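Local atomic coordinates of acetylxylan esterase / glucomannan deacetylase (PDB entry 2WAA), a protein that removes acetyl groups from xylan and glucomannan, helping to break down plant cell-wall polysaccharides. Residues A[188-193]-A[245-250]; A[240-245]-A[281-286]. One frame throughout, in Å; residues are numbered along the deposited sequence.

Contact 1. Residues A[188-193]-A[245-250]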
loop_
_atom_site.group_PDB
_atom_site.type_symbol
_atom_site.label_atom_id
_atom_site.label_comp_id
_atom_site.label_asym_id
_atom_site.label_seq_id
_atom_site.Cartn_x
_atom_site.Cartn_y
_atom_site.Cartn_z
ATOM N N GLY A 188 -5.178 -5.152 -13.885
ATOM C CA GLY A 188 -5.559 -3.927 -14.600
ATOM C C GLY A 188 -6.936 -3.460 -14.215
ATOM O O GLY A 188 -7.598 -4.037 -13.303
ATOM N N LEU A 189 -7.385 -2.413 -14.904
ATOM C CA LEU A 189 -8.727 -1.918 -14.754
ATOM C C LEU A 189 -9.737 -2.923 -15.361
ATOM O O LEU A 189 -10.815 -3.184 -14.789
ATOM C CB LEU A 189 -8.866 -0.574 -15.498
ATOM C CG LEU A 189 -10.254 0.015 -15.409
ATOM C CD1 LEU A 189 -10.506 0.599 -13.993
ATOM C CD2 LEU A 189 -10.369 1.112 -16.446
ATOM N N ILE A 190 -9.351 -3.493 -16.505
ATOM C CA ILE A 190 -10.205 -4.479 -17.206
ATOM C C ILE A 190 -9.597 -5.835 -17.499
ATOM O O ILE A 190 -10.341 -6.794 -17.760
ATOM C CB ILE A 190 -10.845 -3.918 -18.501
ATOM C CG1 ILE A 190 -9.816 -3.804 -19.630
ATOM C CG2 ILE A 190 -11.568 -2.561 -18.215
ATOM C CD1 ILE A 190 -10.487 -3.345 -20.968
ATOM N N ARG A 191 -8.275 -5.955 -17.487
ATOM C CA ARG A 191 -7.643 -7.267 -17.720
ATOM C C ARG A 191 -6.256 -7.312 -17.138
ATOM O O ARG A 191 -5.616 -6.259 -16.903
ATOM C CB ARG A 191 -7.559 -7.581 -19.226
ATOM C CG ARG A 191 -6.641 -6.627 -19.965
ATOM C CD ARG A 191 -6.801 -6.821 -21.524
ATOM N NE ARG A 191 -5.980 -5.885 -22.309
ATOM C CZ ARG A 191 -5.949 -5.868 -23.650
ATOM N NH1 ARG A 191 -6.677 -6.773 -24.340
ATOM N NH2 ARG A 191 -5.183 -4.987 -24.306
ATOM N N SER A 192 -5.787 -8.525 -16.869
ATOM C CA SER A 192 -4.444 -8.738 -16.391
ATOM C C SER A 192 -3.413 -8.715 -17.528
ATOM O O SER A 192 -3.794 -8.709 -18.713
ATOM C CB SER A 192 -4.412 -10.054 -15.630
ATOM O OG SER A 192 -5.381 -10.020 -14.576
ATOM N N TRP A 193 -2.128 -8.649 -17.173
ATOM C CA TRP A 193 -1.032 -8.519 -18.155
ATOM C C TRP A 193 -1.085 -9.624 -19.221
ATOM O O TRP A 193 -0.675 -9.410 -20.376
ATOM C CB TRP A 193 0.313 -8.559 -17.441
ATOM C CG TRP A 193 0.629 -9.886 -16.851
ATOM C CD1 TRP A 193 0.255 -10.376 -15.636
ATOM C CD2 TRP A 193 1.351 -10.933 -17.515
ATOM N NE1 TRP A 193 0.753 -11.690 -15.479
ATOM C CE2 TRP A 193 1.425 -12.034 -16.629
ATOM C CE3 TRP A 193 1.960 -11.028 -18.775
ATOM C CZ2 TRP A 193 2.082 -13.225 -16.972
ATOM C CZ3 TRP A 193 2.611 -12.230 -19.119
ATOM C CH2 TRP A 193 2.668 -13.299 -18.223
ATOM N N ARG A 245 -10.857 1.508 -27.010
ATOM C CA ARG A 245 -11.057 2.827 -26.415
ATOM C C ARG A 245 -12.402 3.001 -25.719
ATOM O O ARG A 245 -12.447 3.369 -24.520
ATOM C CB ARG A 245 -10.813 3.919 -27.458
ATOM C CG ARG A 245 -11.238 5.289 -27.043
ATOM C CD ARG A 245 -10.772 6.377 -28.080
ATOM N NE ARG A 245 -10.660 7.641 -27.387
ATOM C CZ ARG A 245 -9.524 8.296 -27.110
ATOM N NH1 ARG A 245 -8.335 7.890 -27.544
ATOM N NH2 ARG A 245 -9.603 9.411 -26.405
ATOM N N ALA A 246 -13.508 2.746 -26.425
ATOM C CA ALA A 246 -14.812 2.922 -25.768
ATOM C C ALA A 246 -14.961 2.035 -24.533
ATOM O O ALA A 246 -15.489 2.467 -23.533
ATOM C CB ALA A 246 -16.009 2.699 -26.763
ATOM N N THR A 247 -14.500 0.796 -24.605
ATOM C CA THR A 247 -14.659 -0.138 -23.510
ATOM C C THR A 247 -13.865 0.350 -22.276
ATOM O O THR A 247 -14.354 0.398 -21.140
ATOM C CB THR A 247 -14.097 -1.515 -23.880
ATOM O OG1 THR A 247 -14.820 -2.070 -24.991
ATOM C CG2 THR A 247 -14.198 -2.474 -22.695
ATOM N N TYR A 248 -12.634 0.731 -22.520
ATOM C CA TYR A 248 -11.797 1.175 -21.420
ATOM C C TYR A 248 -12.332 2.462 -20.780
ATOM O O TYR A 248 -12.423 2.577 -19.543
ATOM C CB TYR A 248 -10.383 1.381 -21.915
ATOM C CG TYR A 248 -9.401 1.339 -20.775
ATOM C CD1 TYR A 248 -8.893 0.119 -20.347
ATOM C CD2 TYR A 248 -8.980 2.513 -20.147
ATOM C CE1 TYR A 248 -7.963 0.047 -19.301
ATOM C CE2 TYR A 248 -8.032 2.470 -19.113
ATOM C CZ TYR A 248 -7.549 1.220 -18.698
ATOM O OH TYR A 248 -6.643 1.119 -17.683
ATOM N N ILE A 249 -12.680 3.439 -21.608
ATOM C CA ILE A 249 -13.135 4.718 -21.071
ATOM C C ILE A 249 -14.448 4.522 -20.332
ATOM O O ILE A 249 -14.672 5.098 -19.247
ATOM C CB ILE A 249 -13.271 5.785 -22.174
ATOM C CG1 ILE A 249 -11.864 6.183 -22.706
ATOM C CG2 ILE A 249 -14.093 7.024 -21.666
ATOM C CD1 ILE A 249 -11.951 7.072 -23.953
ATOM N N ASN A 250 -15.336 3.694 -20.873
ATOM C CA ASN A 250 -16.585 3.491 -20.164
ATOM C C ASN A 250 -16.372 2.784 -18.824
ATOM O O ASN A 250 -17.043 3.115 -17.838
ATOM C CB ASN A 250 -17.596 2.737 -21.029
ATOM C CG ASN A 250 -18.129 3.602 -22.150
ATOM O OD1 ASN A 250 -18.133 4.856 -22.064
ATOM N ND2 ASN A 250 -18.620 2.953 -23.190
#

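Contact 2. Residues A[240-245]-A[281-286]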
loop_
_atom_site.group_PDB
_atom_site.type_symbol
_atom_site.label_atom_id
_atom_site.label_comp_id
_atom_site.label_asym_id
_atom_site.label_seq_id
_atom_site.Cartn_x
_atom_site.Cartn_y
_atom_site.Cartn_z
ATOM N N PRO A 240 -0.994 -6.606 -23.232
ATOM C CA PRO A 240 -1.248 -7.368 -24.453
ATOM C C PRO A 240 -1.295 -6.507 -25.717
ATOM O O PRO A 240 -1.038 -7.038 -26.794
ATOM C CB PRO A 240 -2.648 -7.974 -24.220
ATOM C CG PRO A 240 -2.880 -7.877 -22.696
ATOM C CD PRO A 240 -2.160 -6.625 -22.309
ATOM N N GLY A 241 -1.624 -5.216 -25.593
ATOM C CA GLY A 241 -1.849 -4.319 -26.721
ATOM C C GLY A 241 -2.700 -3.176 -26.164
ATOM O O GLY A 241 -3.131 -3.217 -25.004
ATOM N N ILE A 242 -2.957 -2.147 -26.951
ATOM C CA ILE A 242 -3.821 -1.072 -26.472
ATOM C C ILE A 242 -5.244 -1.570 -26.443
ATOM O O ILE A 242 -5.736 -2.025 -27.483
ATOM C CB ILE A 242 -3.713 0.135 -27.420
ATOM C CG1 ILE A 242 -2.303 0.728 -27.328
ATOM C CG2 ILE A 242 -4.812 1.157 -27.146
ATOM C CD1 ILE A 242 -1.991 1.807 -28.425
ATOM N N PRO A 243 -5.948 -1.489 -25.278
ATOM C CA PRO A 243 -7.335 -1.997 -25.254
ATOM C C PRO A 243 -8.335 -1.110 -25.990
ATOM O O PRO A 243 -8.095 0.077 -26.213
ATOM C CB PRO A 243 -7.692 -2.023 -23.740
ATOM C CG PRO A 243 -6.741 -1.005 -23.079
ATOM C CD PRO A 243 -5.475 -1.063 -23.916
ATOM N N ASP A 244 -9.464 -1.686 -26.372
ATOM C CA ASP A 244 -10.536 -0.927 -27.007
ATOM C C ASP A 244 -10.879 0.398 -26.277
ATOM O O ASP A 244 -11.211 0.391 -25.069
ATOM C CB ASP A 244 -11.803 -1.802 -27.078
ATOM C CG ASP A 244 -12.950 -1.076 -27.704
ATOM O OD1 ASP A 244 -12.796 -0.653 -28.874
ATOM O OD2 ASP A 244 -14.004 -0.894 -27.053
ATOM N N ARG A 245 -10.857 1.508 -27.010
ATOM C CA ARG A 245 -11.057 2.827 -26.415
ATOM C C ARG A 245 -12.402 3.001 -25.719
ATOM O O ARG A 245 -12.447 3.369 -24.520
ATOM C CB ARG A 245 -10.813 3.919 -27.458
ATOM C CG ARG A 245 -11.238 5.289 -27.043
ATOM C CD ARG A 245 -10.772 6.377 -28.080
ATOM N NE ARG A 245 -10.660 7.641 -27.387
ATOM C CZ ARG A 245 -9.524 8.296 -27.110
ATOM N NH1 ARG A 245 -8.335 7.890 -27.544
ATOM N NH2 ARG A 245 -9.603 9.411 -26.405
ATOM N N LYS A 281 1.650 4.625 -23.670
ATOM C CA LYS A 281 1.521 5.738 -22.743
ATOM C C LYS A 281 0.584 6.810 -23.315
ATOM O O LYS A 281 -0.330 7.284 -22.645
ATOM C CB LYS A 281 2.900 6.327 -22.458
ATOM C CG LYS A 281 2.897 7.507 -21.465
ATOM C CD LYS A 281 4.382 7.974 -21.324
ATOM C CE LYS A 281 4.472 9.264 -20.503
ATOM N NZ LYS A 281 4.298 9.033 -19.085
ATOM N N ALA A 282 0.834 7.238 -24.554
ATOM C CA ALA A 282 0.021 8.321 -25.112
ATOM C C ALA A 282 -1.461 7.913 -25.168
ATOM O O ALA A 282 -2.327 8.745 -24.971
ATOM C CB ALA A 282 0.558 8.714 -26.536
ATOM N N ALA A 283 -1.727 6.639 -25.438
ATOM C CA ALA A 283 -3.097 6.158 -25.528
ATOM C C ALA A 283 -3.752 6.223 -24.161
ATOM O O ALA A 283 -4.891 6.681 -24.035
ATOM C CB ALA A 283 -3.150 4.723 -26.076
ATOM N N LEU A 284 -3.040 5.762 -23.128
ATOM C CA LEU A 284 -3.644 5.853 -21.782
ATOM C C LEU A 284 -3.870 7.295 -21.324
ATOM O O LEU A 284 -4.894 7.617 -20.698
ATOM C CB LEU A 284 -2.839 5.057 -20.731
ATOM C CG LEU A 284 -3.437 5.026 -19.306
ATOM C CD1 LEU A 284 -4.934 4.666 -19.369
ATOM C CD2 LEU A 284 -2.683 4.017 -18.410
ATOM N N VAL A 285 -2.941 8.189 -21.649
ATOM C CA VAL A 285 -3.154 9.587 -21.330
ATOM C C VAL A 285 -4.412 10.092 -22.013
ATOM O O VAL A 285 -5.219 10.842 -21.422
ATOM C CB VAL A 285 -1.923 10.418 -21.771
ATOM C CG1 VAL A 285 -2.229 11.907 -21.734
ATOM C CG2 VAL A 285 -0.687 10.046 -20.874
ATOM N N SER A 286 -4.581 9.685 -23.269
ATOM C CA SER A 286 -5.721 10.111 -24.054
ATOM C C SER A 286 -7.009 9.592 -23.417
ATOM O O SER A 286 -7.965 10.336 -23.262
ATOM C CB SER A 286 -5.625 9.556 -25.486
ATOM O OG SER A 286 -6.664 10.142 -26.233
#

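Contact 1. Residues A[188-193]-A[245-250]
L189 lays a methyl group over one face of the Y248 ring, while I190 meets the same ring at its edge. The methyl is CD2 of L189, a CH-pi contact 3.8 Å from the ring centroid and only 18° off the ring normal. It sits nearer the CZ end than the middle, with CZ of Y248 at 3.6 Å. CG of L189 is anti to the backbone N (chi1 179°), which carries CD2 out over the tyrosine. CB of L189 comes within 3.5 Å of the phenol oxygen OH of Y248. I190 approaches near the ring plane, its CD1 lying 3.9 Å from CD1 of Y248. That same methyl of I190 also reaches CG2 of T247, more loosely at 4.2 Å, the two side chains running nearly perpendicular.

The segments meet by van der Waals contact, and the hydroxyl of Y248 hydrogen-bonds to OD2 of D237. D237, next in sequence to the inferred transition-state stabiliser N236, also accepts the backbone N-H groups of L189 and I190, so one aspartate of this GDSL-type hydrolase region holds both the loop and the phenol that the loop covers. T247 turns its OG1 to D244 instead.

The contact fastens the loop between strand 177-183 and helix 202-205 against the first turn of helix 245-262; one turn on, T251 and Y252 continue the surface met by L189, and T251 also touches I190.

Contact 2. Residues A[240-245]-A[281-286]
The connection between helix 235-238 and helix 245-262, together with the first residue of the latter, meets helix 278-295 here at the surface of the GDSL-type esterase domain, through a pair of hydrogen bonds to one oxygen and a small apolar contact. R245 reaches S286 end-on with two nitrogens: NH1 lies 3.1 Å and NH2 3.0 Å from OG of S286, with N-H...O angles of 147° and 151°. Both bonds go to the single hydroxyl oxygen, which sits in the guanidinium plane, so the flat group meets the serine with its edge. An arginine chain extended from CG to NE carries the guanidinium across to helix 278-295, and S286 presents OG anti to its own N (chi1 -173°). A second partner on helix 278-295, E290, forms a salt bridge with NH2 of R245; its negative charge probably strengthens the arginine's hold on this helix.

D244 is the N-cap residue of helix 245-262, its side chain capping a backbone N of the first turn. G241, with positive phi, is the first residue to leave helical geometry after the preceding helix. Between these two points, I242 leans on A283, its CD1 3.9 Å and its CG2 4.1 Å from CB of A283. Y287, one residue beyond S286, touches the side chains of I242 and R245, and its OH hydrogen-bonds with O of P243.

The centres of contacts 1 and 2 lie about 9 Å apart, on the same side of the chain's centre and within the GDSL-like hydrolase domain. Their segments alternate along the chain: 188-193, then 240-245, then 245-250, then 281-286, with R245 common to both. Segment 240-245 runs directly into 245-250 and also touches contact 1, as CG of P243 packs 3.7 Å from CD1 of Y248. Together they tie helix 278-295 and the loop after strand 177-183 to the start of helix 245-262. Contact 1 is the nearer to catalysis, Y248 lying about 8 Å (side chain to side chain) from N236, one of two inferred transition-state stabilisers; contact 2 is remote from the annotated sites.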